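Local coordinates for protein ABC-type amino acid transport system, permease component (Caldanaerobacter subterraneus subsp. tengcongensis MB4, PDB 4YMU) that probably forms the membrane-spanning permease subunit of a binding-protein-dependent ABC transporter for amino acids, and binds arginine in a pocket between its helices, at residues C[11-22]-C[168-178]. Sequence-based numbering, arbitrary orientation.
Sequences YTPLFISGLIMT and FADLTRQADII
T22 OG1 accepts the backbone N-H of L171 (T22 OG1 to L171 N 3.2 Å), the one hydrogen bond crossing between 11-22 and 168-178. With OG1 beside its own backbone N (chi1 -73°), the T22 hydroxyl also lies against L171 CB. One turn back, G18, with no side chain, lets the backbones come within 3.7 Å (G18 CA to L171 CA), its CA also against D170 O and Q174 NE2. Q174 doubles back (chi2 -47°) and gives its NE2 proton almost straight to D170 O, 2.9 Å from Q174 NE2, with the acceptor in its amide plane; its OE1 touches L14 CB and CD2. The D170 carboxylate turns to its own chain: OD1 accepts R173 N in an Asx motif and OD2 accepts T172 N in an Asx turn. At the T22 end the M21 chain, bent at chi2, crosses the F168 ring at about a right angle, M21 CG 3.4 Å from F168 CZ, with SD in an oblique Met-aromatic contact. At the Y11 end I178 spreads between two rings: CG2 sits over a face of Y11, and CD1 over a face of F15, 3.5 Å from F15 CZ. L14 CD1 reaches I177 CG2. Helical segments 12-22 and 174-178 run nearly antiparallel (157°), their axes 10.2 Å apart at closest approach, joining the start of the predicted first transmembrane helix to the loop and short helix that follow helix 129-160 in the BPD_transp_1 domain. F15 continues onto I191 and I192 of helix 186-214, while T22 packs against L157 and S160 of helix 129-160, which also carries arginine-pocket residues.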
loop_
_atom_site.group_PDB
_atom_site.type_symbol
_atom_site.label_atom_id
_atom_site.label_comp_id
_atom_site.label_asym_id
_atom_site.label_seq_id
_atom_site.Cartn_x
_atom_site.Cartn_y
_atom_site.Cartn_z
ATOM N N TYR C 11 22.906 12.377 -41.714
ATOM C CA TYR C 11 22.371 11.036 -41.503
ATOM C C TYR C 11 21.004 11.048 -40.814
ATOM O O TYR C 11 20.423 9.988 -40.538
ATOM C CB TYR C 11 23.371 10.185 -40.724
ATOM C CG TYR C 11 24.647 9.992 -41.497
ATOM C CD1 TYR C 11 24.681 9.168 -42.614
ATOM C CD2 TYR C 11 25.810 10.644 -41.124
ATOM C CE1 TYR C 11 25.837 8.995 -43.337
ATOM C CE2 TYR C 11 26.971 10.476 -41.836
ATOM C CZ TYR C 11 26.981 9.647 -42.942
ATOM O OH TYR C 11 28.140 9.477 -43.656
ATOM N N THR C 12 20.490 12.250 -40.570
ATOM C CA THR C 12 19.157 12.426 -39.996
ATOM C C THR C 12 18.090 11.485 -40.583
ATOM O O THR C 12 17.333 10.889 -39.818
ATOM C CB THR C 12 18.700 13.899 -40.061
ATOM O OG1 THR C 12 19.480 14.676 -39.143
ATOM C CG2 THR C 12 17.214 14.033 -39.745
ATOM N N PRO C 13 18.027 11.336 -41.927
ATOM C CA PRO C 13 17.010 10.417 -42.458
ATOM C C PRO C 13 17.173 8.988 -41.956
ATOM O O PRO C 13 16.186 8.249 -41.895
ATOM C CB PRO C 13 17.251 10.458 -43.970
ATOM C CG PRO C 13 17.842 11.781 -44.208
ATOM C CD PRO C 13 18.710 12.057 -43.016
ATOM N N LEU C 14 18.398 8.600 -41.620
ATOM C CA LEU C 14 18.625 7.265 -41.086
ATOM C C LEU C 14 18.129 7.167 -39.646
ATOM O O LEU C 14 17.464 6.200 -39.273
ATOM C CB LEU C 14 20.099 6.864 -41.197
ATOM C CG LEU C 14 20.558 6.434 -42.596
ATOM C CD1 LEU C 14 22.010 5.986 -42.567
ATOM C CD2 LEU C 14 19.669 5.318 -43.137
ATOM N N PHE C 15 18.439 8.183 -38.850
ATOM C CA PHE C 15 17.970 8.246 -37.469
ATOM C C PHE C 15 16.448 8.230 -37.389
ATOM O O PHE C 15 15.868 7.416 -36.674
ATOM C CB PHE C 15 18.504 9.499 -36.799
ATOM C CG PHE C 15 19.956 9.427 -36.457
ATOM C CD1 PHE C 15 20.407 8.545 -35.483
ATOM C CD2 PHE C 15 20.871 10.263 -37.072
ATOM C CE1 PHE C 15 21.751 8.480 -35.144
ATOM C CE2 PHE C 15 22.211 10.214 -36.727
ATOM C CZ PHE C 15 22.650 9.318 -35.762
ATOM N N ILE C 16 15.817 9.130 -38.136
ATOM C CA ILE C 16 14.362 9.211 -38.220
ATOM C C ILE C 16 13.751 7.889 -38.686
ATOM O O ILE C 16 12.722 7.458 -38.163
ATOM C CB ILE C 16 13.935 10.367 -39.151
ATOM C CG1 ILE C 16 14.089 11.704 -38.421
ATOM C CG2 ILE C 16 12.506 10.195 -39.644
ATOM C CD1 ILE C 16 13.674 12.898 -39.245
ATOM N N SER C 17 14.381 7.252 -39.670
ATOM C CA SER C 17 13.909 5.967 -40.182
ATOM C C SER C 17 14.042 4.855 -39.141
ATOM O O SER C 17 13.186 3.972 -39.040
ATOM C CB SER C 17 14.678 5.580 -41.442
ATOM O OG SER C 17 14.280 4.297 -41.881
ATOM N N GLY C 18 15.134 4.899 -38.384
ATOM C CA GLY C 18 15.372 3.938 -37.323
ATOM C C GLY C 18 14.314 4.103 -36.249
ATOM O O GLY C 18 13.705 3.117 -35.813
ATOM N N LEU C 19 14.084 5.358 -35.854
ATOM C CA LEU C 19 13.032 5.706 -34.898
ATOM C C LEU C 19 11.660 5.152 -35.277
ATOM O O LEU C 19 11.047 4.424 -34.495
ATOM C CB LEU C 19 12.930 7.227 -34.760
ATOM C CG LEU C 19 11.734 7.735 -33.945
ATOM C CD1 LEU C 19 11.684 7.092 -32.572
ATOM C CD2 LEU C 19 11.789 9.253 -33.810
ATOM N N ILE C 20 11.195 5.484 -36.477
ATOM C CA ILE C 20 9.911 5.010 -36.967
ATOM C C ILE C 20 9.823 3.491 -36.892
ATOM O O ILE C 20 8.764 2.926 -36.630
ATOM C CB ILE C 20 9.662 5.489 -38.400
ATOM C CG1 ILE C 20 9.496 7.005 -38.426
ATOM C CG2 ILE C 20 8.450 4.799 -39.011
ATOM C CD1 ILE C 20 8.966 7.523 -39.742
ATOM N N MET C 21 10.951 2.831 -37.104
ATOM C CA MET C 21 10.992 1.376 -37.101
ATOM C C MET C 21 10.926 0.856 -35.662
ATOM O O MET C 21 10.298 -0.167 -35.391
ATOM C CB MET C 21 12.247 0.873 -37.820
ATOM C CG MET C 21 12.020 -0.326 -38.726
ATOM S SD MET C 21 11.121 0.055 -40.251
ATOM C CE MET C 21 10.533 -1.564 -40.743
ATOM N N THR C 22 11.582 1.549 -34.737
ATOM C CA THR C 22 11.471 1.166 -33.335
ATOM C C THR C 22 10.008 1.265 -32.906
ATOM O O THR C 22 9.483 0.349 -32.275
ATOM C CB THR C 22 12.359 2.013 -32.418
ATOM O OG1 THR C 22 13.733 1.644 -32.600
ATOM C CG2 THR C 22 11.971 1.792 -30.955
ATOM N N PHE C 168 17.970 -6.253 -37.640
ATOM C CA PHE C 168 16.781 -5.487 -38.010
ATOM C C PHE C 168 17.137 -4.008 -37.912
ATOM O O PHE C 168 17.888 -3.606 -37.015
ATOM C CB PHE C 168 15.596 -5.836 -37.116
ATOM C CG PHE C 168 14.333 -5.101 -37.474
ATOM C CD1 PHE C 168 13.613 -5.451 -38.612
ATOM C CD2 PHE C 168 13.869 -4.053 -36.682
ATOM C CE1 PHE C 168 12.451 -4.773 -38.954
ATOM C CE2 PHE C 168 12.711 -3.368 -37.017
ATOM C CZ PHE C 168 11.998 -3.728 -38.153
ATOM N N ALA C 169 16.644 -3.210 -38.858
ATOM C CA ALA C 169 17.064 -1.808 -38.964
ATOM C C ALA C 169 16.327 -0.844 -38.018
ATOM O O ALA C 169 15.724 0.143 -38.461
ATOM C CB ALA C 169 16.943 -1.331 -40.391
ATOM N N ASP C 170 16.403 -1.109 -36.718
ATOM C CA ASP C 170 15.758 -0.253 -35.736
ATOM C C ASP C 170 16.603 0.996 -35.538
ATOM O O ASP C 170 17.513 1.271 -36.316
ATOM C CB ASP C 170 15.615 -0.981 -34.400
ATOM C CG ASP C 170 16.942 -1.096 -33.661
ATOM O OD1 ASP C 170 17.988 -1.285 -34.328
ATOM O OD2 ASP C 170 16.956 -0.945 -32.419
ATOM N N LEU C 171 16.312 1.745 -34.487
ATOM C CA LEU C 171 17.043 2.961 -34.202
ATOM C C LEU C 171 18.489 2.654 -33.766
ATOM O O LEU C 171 19.403 3.454 -33.997
ATOM C CB LEU C 171 16.299 3.757 -33.128
ATOM C CG LEU C 171 16.973 4.993 -32.544
ATOM C CD1 LEU C 171 17.060 6.093 -33.585
ATOM C CD2 LEU C 171 16.212 5.468 -31.306
ATOM N N THR C 172 18.697 1.503 -33.133
ATOM C CA THR C 172 20.019 1.169 -32.607
ATOM C C THR C 172 20.957 0.698 -33.731
ATOM O O THR C 172 22.157 1.023 -33.753
ATOM C CB THR C 172 19.909 0.101 -31.494
ATOM O OG1 THR C 172 19.290 0.685 -30.342
ATOM C CG2 THR C 172 21.273 -0.398 -31.084
ATOM N N ARG C 173 20.383 -0.032 -34.686
ATOM C CA ARG C 173 21.132 -0.573 -35.817
ATOM C C ARG C 173 21.801 0.533 -36.628
ATOM O O ARG C 173 22.873 0.322 -37.192
ATOM C CB ARG C 173 20.215 -1.411 -36.703
ATOM C CG ARG C 173 20.914 -2.164 -37.820
ATOM C CD ARG C 173 22.173 -2.886 -37.343
ATOM N NE ARG C 173 22.352 -4.153 -38.054
ATOM C CZ ARG C 173 22.704 -4.268 -39.335
ATOM N NH1 ARG C 173 22.925 -3.189 -40.079
ATOM N NH2 ARG C 173 22.830 -5.472 -39.881
ATOM N N GLN C 174 21.168 1.707 -36.672
ATOM C CA GLN C 174 21.676 2.839 -37.439
ATOM C C GLN C 174 23.143 3.131 -37.153
ATOM O O GLN C 174 23.905 3.408 -38.075
ATOM C CB GLN C 174 20.840 4.099 -37.194
ATOM C CG GLN C 174 19.373 3.934 -37.532
ATOM C CD GLN C 174 19.142 3.281 -38.886
ATOM O OE1 GLN C 174 19.587 3.778 -39.924
ATOM N NE2 GLN C 174 18.429 2.159 -38.879
ATOM N N ALA C 175 23.553 3.039 -35.893
ATOM C CA ALA C 175 24.942 3.349 -35.550
ATOM C C ALA C 175 25.961 2.479 -36.307
ATOM O O ALA C 175 27.083 2.917 -36.591
ATOM C CB ALA C 175 25.161 3.236 -34.080
ATOM N N ASP C 176 25.580 1.242 -36.610
ATOM C CA ASP C 176 26.433 0.403 -37.432
ATOM C C ASP C 176 26.481 1.010 -38.824
ATOM O O ASP C 176 27.559 1.396 -39.300
ATOM C CB ASP C 176 25.964 -1.053 -37.467
ATOM C CG ASP C 176 26.276 -1.806 -36.170
ATOM O OD1 ASP C 176 27.308 -1.513 -35.506
ATOM O OD2 ASP C 176 25.496 -2.724 -35.832
ATOM N N ILE C 177 25.307 1.141 -39.439
ATOM C CA ILE C 177 25.186 1.685 -40.784
ATOM C C ILE C 177 26.042 2.945 -40.955
ATOM O O ILE C 177 26.987 2.968 -41.759
ATOM C CB ILE C 177 23.715 1.971 -41.097
ATOM C CG1 ILE C 177 22.926 0.659 -41.076
ATOM C CG2 ILE C 177 23.562 2.683 -42.427
ATOM C CD1 ILE C 177 21.454 0.796 -41.432
ATOM N N ILE C 178 25.752 3.958 -40.148
ATOM C CA ILE C 178 26.478 5.223 -40.175
ATOM C C ILE C 178 27.985 5.047 -40.021
ATOM O O ILE C 178 28.758 5.658 -40.772
ATOM C CB ILE C 178 25.942 6.186 -39.089
ATOM C CG1 ILE C 178 24.500 6.581 -39.410
ATOM C CG2 ILE C 178 26.797 7.430 -38.984
ATOM C CD1 ILE C 178 23.731 7.079 -38.222
#